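Local coordinates for protein streptokinase domain B (Streptococcus dysgalactiae subsp. equisimilis, PDB 1QQR) that probably contributes to plasminogen activation as the middle domain of streptokinase, a bacterial fibrinolytic activator that has no proteolytic activity of its own, at residues V126-K129 against G130-P133; Q54-L57 against N58-P62; K36-A39 against I40-I44. All blocks are in the same frame, centred on the assembly; numbering follows the deposited sequence.

Contact 1: residues V126-K129 against G130-P133; sequences VLKK and GEKP
L127 lays the end of its side chain over the backbone of the residues that follow the turn, one methyl near E131 and the other near P133. Its CG stands anti to the backbone N (chi1 -174°), which carries both methyls across to the returning chain. CD2 comes 3.3 Å from E131 O, a tight apolar-to-carbonyl contact, while CD1 lies 3.8 Å from P133 N and 4.1 Å from CD of the P133 ring. The chain folds back here through a type II beta turn from K128 to E131, which ends strand 111-128 of the mixed sheet and leads into the C-terminal loop, where P133 touches Y67 of strand 64-76. The turn is closed by a bond from E131 N to K128 O of 3.1 Å, bent to 142° at the hydrogen, with the donor standing above the carbonyl plane. The third position belongs to G130, whose positive phi would jam a beta carbon against the carbonyl oxygen before it.

Beside the turn, the side chains of K128 and E131 cross at a slant. A bend at chi3 brings CE of K128 within 3.0 Å of E131 OE2, and a second at chi4 leaves NZ 4.4 Å from the same oxygen. That amine makes a weak hydrogen bond to Y64 OH and a long, weak ion pair with D22, while E131 OE1 accepts a bond from N20 ND2. The opposite charges lie too far apart for a salt bridge, though they probably attract weakly: the aliphatic lysine chain meets the carboxylate, and each residue looks outward for its polar bonds.

Contact 2: residues Q54-L57 against N58-P62; sequences QSIL and NKNHP
Two torsions bring the Q54 amide up against N58, one helical turn on: CG lies anti to the backbone N (chi1 -176°), and a bend at chi2 (55°) swings the amide along the helix flank. There the two amide groups lie close, their planes roughly halfway between parallel and perpendicular, and Q54 OE1 is taken by the backbone N of I66, which fixes the far side of the group. L57 also sets its CG anti to the backbone N. Its CD1 then reaches H61, lying 3.8 Å from CB, and the two side chains cross at about a right angle. I56 and N60 instead run side by side, pointing the same way, so that CG2 of I56 is 3.6 Å from ND2 of N60.

Beneath these pairs runs the i to i+4 bonding of an alpha-helix near its C-terminal end. N58 N bonds to Q54 O at 2.9 Å, and K59 N to S55 O at 3.2 Å. The bond from N60 N to I56 O, 3.0 Å long, is almost straight (178°). The last of the four, from H61 N to L57 O, is 2.7 Å and more bent, and it closes the final turn just as H61 leaves helical backbone angles and the chain passes into P62.

Helix 46-60 packs against the mixed sheet, as in the beta-grasp fold of the streptokinase domains. I56 and L57 rest on F16 of strand 8-18, I56 also on Y12; Q54 ties the helix to strand 64-76, and the H61 ring stacks on F25.

Contact 3: residues K36-A39 against I40-I44; sequences KTLA and IGDTI
L38 and D42 face each other across the mouth of a turn, their side chains set at a slant so that one carboxylate oxygen reaches the side of the leucine, while the group as a whole sits over A39. OD2 of D42 is 3.5 Å from CD2 of L38 and 3.6 Å from its CB, touching both the base and one branch of the apolar chain. The other branch turns to I44: L38 CD1 packs 3.8 Å from I44 CG1 and equally close to its CD1, again with the two chains angled against each other. K36 adds its hydrocarbon to the I44 side chain at the edge, with CE 4.4 Å from I44 CG1.

What aims the carboxylate is the first torsion of D42, whose CG stands anti to its own carbonyl carbon (chi1 -78°) and therefore leans back over A39. From there OD2 receives a weak but nearly straight bond of 3.3 Å (170°) from A39 N. The backbone answers in the other direction, D42 N giving a 2.9 Å bond to A39 O, so the two residues are joined by a backbone bond and a side-chain bond. The backbone bond closes a type II beta turn, A39 to D42, with G41 at its third position, where the positive phi (94°) would set a beta carbon against the preceding carbonyl oxygen.

The turn links strand 33-38, which pairs with strand 8-18 in the large mixed sheet, to strand 43-45, which pairs with strand 92-94 in a separate small one. L38 and I44 both reach V10 of strand 8-18, and helix 46-60 follows immediately.

How the contacts relate
All three contacts lie at the surface, but contacts 2 and 3 each include one buried residue (L57, I44), whereas no touching residue of contact 1 is buried. Contacts 1 and 3 each contain a type II turn with glycine at the third position and both attach to the mixed sheet, but on opposite sides of the chain's centre, nearest atoms about 19 Å apart. In contact 1 the acid meets a lysine chain; in contact 3 it reaches a backbone N. Contact 2 is helical, governed by repeated backbone bonds. It touches contact 1, V126 CG1 lying 3.8 Å from L57 CD2; contact 3 does not touch it, but strand 43-45 runs into helix 46-60 and both rest on strand 8-18.

Contact 1: residues V126-K129 against G130-P133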
loop_
_atom_site.group_PDB
_atom_site.type_symbol
_atom_site.label_atom_id
_atom_site.label_comp_id
_atom_site.label_asym_id
_atom_site.label_seq_id
_atom_site.Cartn_x
_atom_site.Cartn_y
_atom_site.Cartn_z
ATOM N N VAL A 126 -13.385 5.168 -6.697
ATOM C CA VAL A 126 -13.117 5.814 -7.989
ATOM C C VAL A 126 -14.391 6.192 -8.749
ATOM O O VAL A 126 -15.471 5.657 -8.506
ATOM C CB VAL A 126 -12.229 4.940 -8.898
ATOM C CG1 VAL A 126 -10.884 4.694 -8.213
ATOM C CG2 VAL A 126 -12.934 3.636 -9.223
ATOM N N LEU A 127 -14.257 7.096 -9.702
ATOM C CA LEU A 127 -15.417 7.585 -10.442
ATOM C C LEU A 127 -15.125 7.638 -11.932
ATOM O O LEU A 127 -14.023 8.026 -12.336
ATOM C CB LEU A 127 -15.725 8.994 -9.925
ATOM C CG LEU A 127 -16.924 9.832 -10.331
ATOM C CD1 LEU A 127 -18.147 9.415 -9.524
ATOM C CD2 LEU A 127 -16.615 11.279 -10.035
ATOM N N LYS A 128 -16.086 7.247 -12.765
ATOM C CA LYS A 128 -15.833 7.326 -14.194
ATOM C C LYS A 128 -15.804 8.832 -14.431
ATOM O O LYS A 128 -16.649 9.550 -13.905
ATOM C CB LYS A 128 -16.950 6.661 -15.006
ATOM C CG LYS A 128 -16.479 6.116 -16.363
ATOM C CD LYS A 128 -17.639 5.834 -17.321
ATOM C CE LYS A 128 -18.565 4.732 -16.820
ATOM N NZ LYS A 128 -17.934 3.371 -16.846
ATOM N N LYS A 129 -14.810 9.319 -15.167
ATOM C CA LYS A 129 -14.707 10.749 -15.406
ATOM C C LYS A 129 -15.904 11.218 -16.200
ATOM O O LYS A 129 -16.419 10.495 -17.062
ATOM C CB LYS A 129 -13.389 11.099 -16.114
ATOM C CG LYS A 129 -12.280 11.473 -15.120
ATOM C CD LYS A 129 -11.119 12.230 -15.764
ATOM C CE LYS A 129 -10.351 11.344 -16.729
ATOM N NZ LYS A 129 -9.192 12.062 -17.326
ATOM N N GLY A 130 -16.350 12.430 -15.901
ATOM C CA GLY A 130 -17.531 12.943 -16.566
ATOM C C GLY A 130 -18.728 12.690 -15.660
ATOM O O GLY A 130 -19.653 13.503 -15.598
ATOM N N GLU A 131 -18.703 11.562 -14.945
ATOM C CA GLU A 131 -19.780 11.200 -14.026
ATOM C C GLU A 131 -19.630 11.919 -12.690
ATOM O O GLU A 131 -18.583 12.497 -12.392
ATOM C CB GLU A 131 -19.845 9.673 -13.842
ATOM C CG GLU A 131 -20.552 8.979 -15.029
ATOM C CD GLU A 131 -20.723 7.460 -14.888
ATOM O OE1 GLU A 131 -21.025 6.969 -13.774
ATOM O OE2 GLU A 131 -20.579 6.756 -15.916
ATOM N N LYS A 132 -20.705 11.916 -11.909
ATOM C CA LYS A 132 -20.731 12.584 -10.612
ATOM C C LYS A 132 -21.305 11.658 -9.555
ATOM O O LYS A 132 -22.132 10.802 -9.853
ATOM C CB LYS A 132 -21.610 13.834 -10.679
ATOM C CG LYS A 132 -20.879 15.161 -10.782
ATOM C CD LYS A 132 -21.889 16.304 -10.845
ATOM C CE LYS A 132 -21.208 17.661 -10.905
ATOM N NZ LYS A 132 -22.207 18.768 -10.950
ATOM N N PRO A 133 -20.877 11.823 -8.300
ATOM C CA PRO A 133 -21.378 10.980 -7.212
ATOM C C PRO A 133 -22.856 11.241 -6.885
ATOM O O PRO A 133 -23.616 11.720 -7.727
ATOM C CB PRO A 133 -20.445 11.330 -6.049
ATOM C CG PRO A 133 -20.089 12.759 -6.325
ATOM C CD PRO A 133 -19.846 12.756 -7.819
#

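Contact 2: residues Q54-L57 against N58-P62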
loop_
_atom_site.group_PDB
_atom_site.type_symbol
_atom_site.label_atom_id
_atom_site.label_comp_id
_atom_site.label_asym_id
_atom_site.label_seq_id
_atom_site.Cartn_x
_atom_site.Cartn_y
_atom_site.Cartn_z
ATOM N N GLN A 54 -3.095 6.784 -8.741
ATOM C CA GLN A 54 -3.662 7.378 -9.942
ATOM C C GLN A 54 -2.982 6.776 -11.167
ATOM O O GLN A 54 -3.645 6.428 -12.136
ATOM C CB GLN A 54 -3.500 8.912 -9.915
ATOM C CG GLN A 54 -4.147 9.688 -11.096
ATOM C CD GLN A 54 -5.657 9.394 -11.277
ATOM O OE1 GLN A 54 -6.478 9.695 -10.398
ATOM N NE2 GLN A 54 -6.019 8.803 -12.425
ATOM N N SER A 55 -1.665 6.608 -11.127
ATOM C CA SER A 55 -1.002 6.056 -12.298
ATOM C C SER A 55 -1.396 4.592 -12.509
ATOM O O SER A 55 -1.605 4.154 -13.647
ATOM C CB SER A 55 0.525 6.234 -12.203
ATOM O OG SER A 55 1.185 5.129 -11.607
ATOM N N ILE A 56 -1.526 3.829 -11.430
ATOM C CA ILE A 56 -1.932 2.438 -11.583
ATOM C C ILE A 56 -3.360 2.393 -12.132
ATOM O O ILE A 56 -3.673 1.578 -13.004
ATOM C CB ILE A 56 -1.868 1.706 -10.252
ATOM C CG1 ILE A 56 -0.400 1.456 -9.899
ATOM C CG2 ILE A 56 -2.678 0.424 -10.321
ATOM C CD1 ILE A 56 -0.185 0.808 -8.574
ATOM N N LEU A 57 -4.211 3.288 -11.620
ATOM C CA LEU A 57 -5.601 3.389 -12.056
ATOM C C LEU A 57 -5.655 3.709 -13.555
ATOM O O LEU A 57 -6.468 3.151 -14.280
ATOM C CB LEU A 57 -6.345 4.489 -11.274
ATOM C CG LEU A 57 -7.822 4.647 -11.674
ATOM C CD1 LEU A 57 -8.569 3.330 -11.376
ATOM C CD2 LEU A 57 -8.469 5.805 -10.916
ATOM N N ASN A 58 -4.790 4.602 -14.017
ATOM C CA ASN A 58 -4.760 4.953 -15.432
ATOM C C ASN A 58 -4.478 3.730 -16.288
ATOM O O ASN A 58 -5.198 3.473 -17.248
ATOM C CB ASN A 58 -3.697 6.024 -15.714
ATOM C CG ASN A 58 -4.106 7.405 -15.215
ATOM O OD1 ASN A 58 -3.283 8.330 -15.161
ATOM N ND2 ASN A 58 -5.383 7.557 -14.854
ATOM N N LYS A 59 -3.448 2.962 -15.940
ATOM C CA LYS A 59 -3.109 1.782 -16.727
ATOM C C LYS A 59 -4.205 0.729 -16.742
ATOM O O LYS A 59 -4.629 0.303 -17.807
ATOM C CB LYS A 59 -1.826 1.127 -16.225
ATOM C CG LYS A 59 -0.605 2.021 -16.234
ATOM C CD LYS A 59 0.621 1.256 -15.702
ATOM C CE LYS A 59 1.867 2.137 -15.610
ATOM N NZ LYS A 59 3.051 1.376 -15.099
ATOM N N ASN A 60 -4.672 0.312 -15.572
ATOM C CA ASN A 60 -5.698 -0.728 -15.510
ATOM C C ASN A 60 -7.119 -0.292 -15.795
ATOM O O ASN A 60 -7.918 -1.093 -16.256
ATOM C CB ASN A 60 -5.691 -1.415 -14.148
ATOM C CG ASN A 60 -4.352 -2.016 -13.806
ATOM O OD1 ASN A 60 -3.627 -2.497 -14.678
ATOM N ND2 ASN A 60 -4.022 -2.014 -12.526
ATOM N N HIS A 61 -7.447 0.965 -15.519
ATOM C CA HIS A 61 -8.811 1.421 -15.739
ATOM C C HIS A 61 -8.905 2.805 -16.347
ATOM O O HIS A 61 -9.309 3.770 -15.685
ATOM C CB HIS A 61 -9.575 1.375 -14.426
ATOM C CG HIS A 61 -9.610 0.015 -13.806
ATOM N ND1 HIS A 61 -8.834 -0.329 -12.720
ATOM C CD2 HIS A 61 -10.329 -1.088 -14.118
ATOM C CE1 HIS A 61 -9.078 -1.584 -12.387
ATOM N NE2 HIS A 61 -9.982 -2.066 -13.220
ATOM N N PRO A 62 -8.540 2.916 -17.634
ATOM C CA PRO A 62 -8.579 4.191 -18.355
ATOM C C PRO A 62 -10.021 4.729 -18.322
ATOM O O PRO A 62 -10.989 3.972 -18.450
ATOM C CB PRO A 62 -8.096 3.799 -19.751
ATOM C CG PRO A 62 -8.651 2.411 -19.904
ATOM C CD PRO A 62 -8.338 1.785 -18.564
#

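Contact 3: residues K36-A39 against I40-I44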
loop_
_atom_site.group_PDB
_atom_site.type_symbol
_atom_site.label_atom_id
_atom_site.label_comp_id
_atom_site.label_asym_id
_atom_site.label_seq_id
_atom_site.Cartn_x
_atom_site.Cartn_y
_atom_site.Cartn_z
ATOM N N LYS A 36 9.778 1.076 -3.634
ATOM C CA LYS A 36 11.193 1.360 -3.483
ATOM C C LYS A 36 11.772 0.719 -2.223
ATOM O O LYS A 36 11.046 0.210 -1.368
ATOM C CB LYS A 36 11.414 2.876 -3.448
ATOM C CG LYS A 36 10.488 3.635 -2.509
ATOM C CD LYS A 36 10.537 5.152 -2.796
ATOM C CE LYS A 36 9.438 5.933 -2.038
ATOM N NZ LYS A 36 9.482 7.432 -2.210
ATOM N N THR A 37 13.089 0.740 -2.133
ATOM C CA THR A 37 13.790 0.206 -0.990
ATOM C C THR A 37 14.248 1.426 -0.221
ATOM O O THR A 37 14.958 2.269 -0.750
ATOM C CB THR A 37 14.979 -0.623 -1.449
ATOM O OG1 THR A 37 14.502 -1.612 -2.366
ATOM C CG2 THR A 37 15.642 -1.324 -0.264
ATOM N N LEU A 38 13.813 1.534 1.021
ATOM C CA LEU A 38 14.148 2.687 1.837
ATOM C C LEU A 38 14.841 2.255 3.102
ATOM O O LEU A 38 15.029 1.068 3.347
ATOM C CB LEU A 38 12.872 3.447 2.214
ATOM C CG LEU A 38 12.108 4.045 1.035
ATOM C CD1 LEU A 38 10.853 4.752 1.549
ATOM C CD2 LEU A 38 13.015 5.019 0.296
ATOM N N ALA A 39 15.207 3.230 3.918
ATOM C CA ALA A 39 15.869 2.947 5.180
ATOM C C ALA A 39 14.926 3.327 6.308
ATOM O O ALA A 39 13.998 4.120 6.117
ATOM C CB ALA A 39 17.173 3.758 5.282
ATOM N N ILE A 40 15.156 2.745 7.476
ATOM C CA ILE A 40 14.372 3.043 8.663
ATOM C C ILE A 40 14.386 4.571 8.808
ATOM O O ILE A 40 15.444 5.198 8.677
ATOM C CB ILE A 40 15.022 2.383 9.921
ATOM C CG1 ILE A 40 14.444 0.984 10.152
ATOM C CG2 ILE A 40 14.807 3.250 11.147
ATOM C CD1 ILE A 40 14.803 -0.015 9.077
ATOM N N GLY A 41 13.226 5.173 9.056
ATOM C CA GLY A 41 13.176 6.622 9.191
ATOM C C GLY A 41 12.827 7.383 7.919
ATOM O O GLY A 41 12.387 8.527 7.977
ATOM N N ASP A 42 13.037 6.783 6.755
ATOM C CA ASP A 42 12.672 7.466 5.525
ATOM C C ASP A 42 11.153 7.660 5.560
ATOM O O ASP A 42 10.435 6.948 6.284
ATOM C CB ASP A 42 13.060 6.621 4.318
ATOM C CG ASP A 42 14.537 6.695 4.012
ATOM O OD1 ASP A 42 15.303 7.134 4.897
ATOM O OD2 ASP A 42 14.935 6.312 2.889
ATOM N N THR A 43 10.653 8.610 4.787
ATOM C CA THR A 43 9.222 8.857 4.789
ATOM C C THR A 43 8.602 8.732 3.416
ATOM O O THR A 43 9.281 8.840 2.405
ATOM C CB THR A 43 8.895 10.250 5.297
ATOM O OG1 THR A 43 9.562 11.204 4.464
ATOM C CG2 THR A 43 9.312 10.407 6.755
ATOM N N ILE A 44 7.295 8.501 3.418
ATOM C CA ILE A 44 6.478 8.371 2.218
ATOM C C ILE A 44 5.258 9.188 2.602
ATOM O O ILE A 44 4.754 9.019 3.704
ATOM C CB ILE A 44 6.071 6.913 1.989
ATOM C CG1 ILE A 44 7.324 6.070 1.781
ATOM C CG2 ILE A 44 5.196 6.793 0.771
ATOM C CD1 ILE A 44 7.070 4.605 1.789
#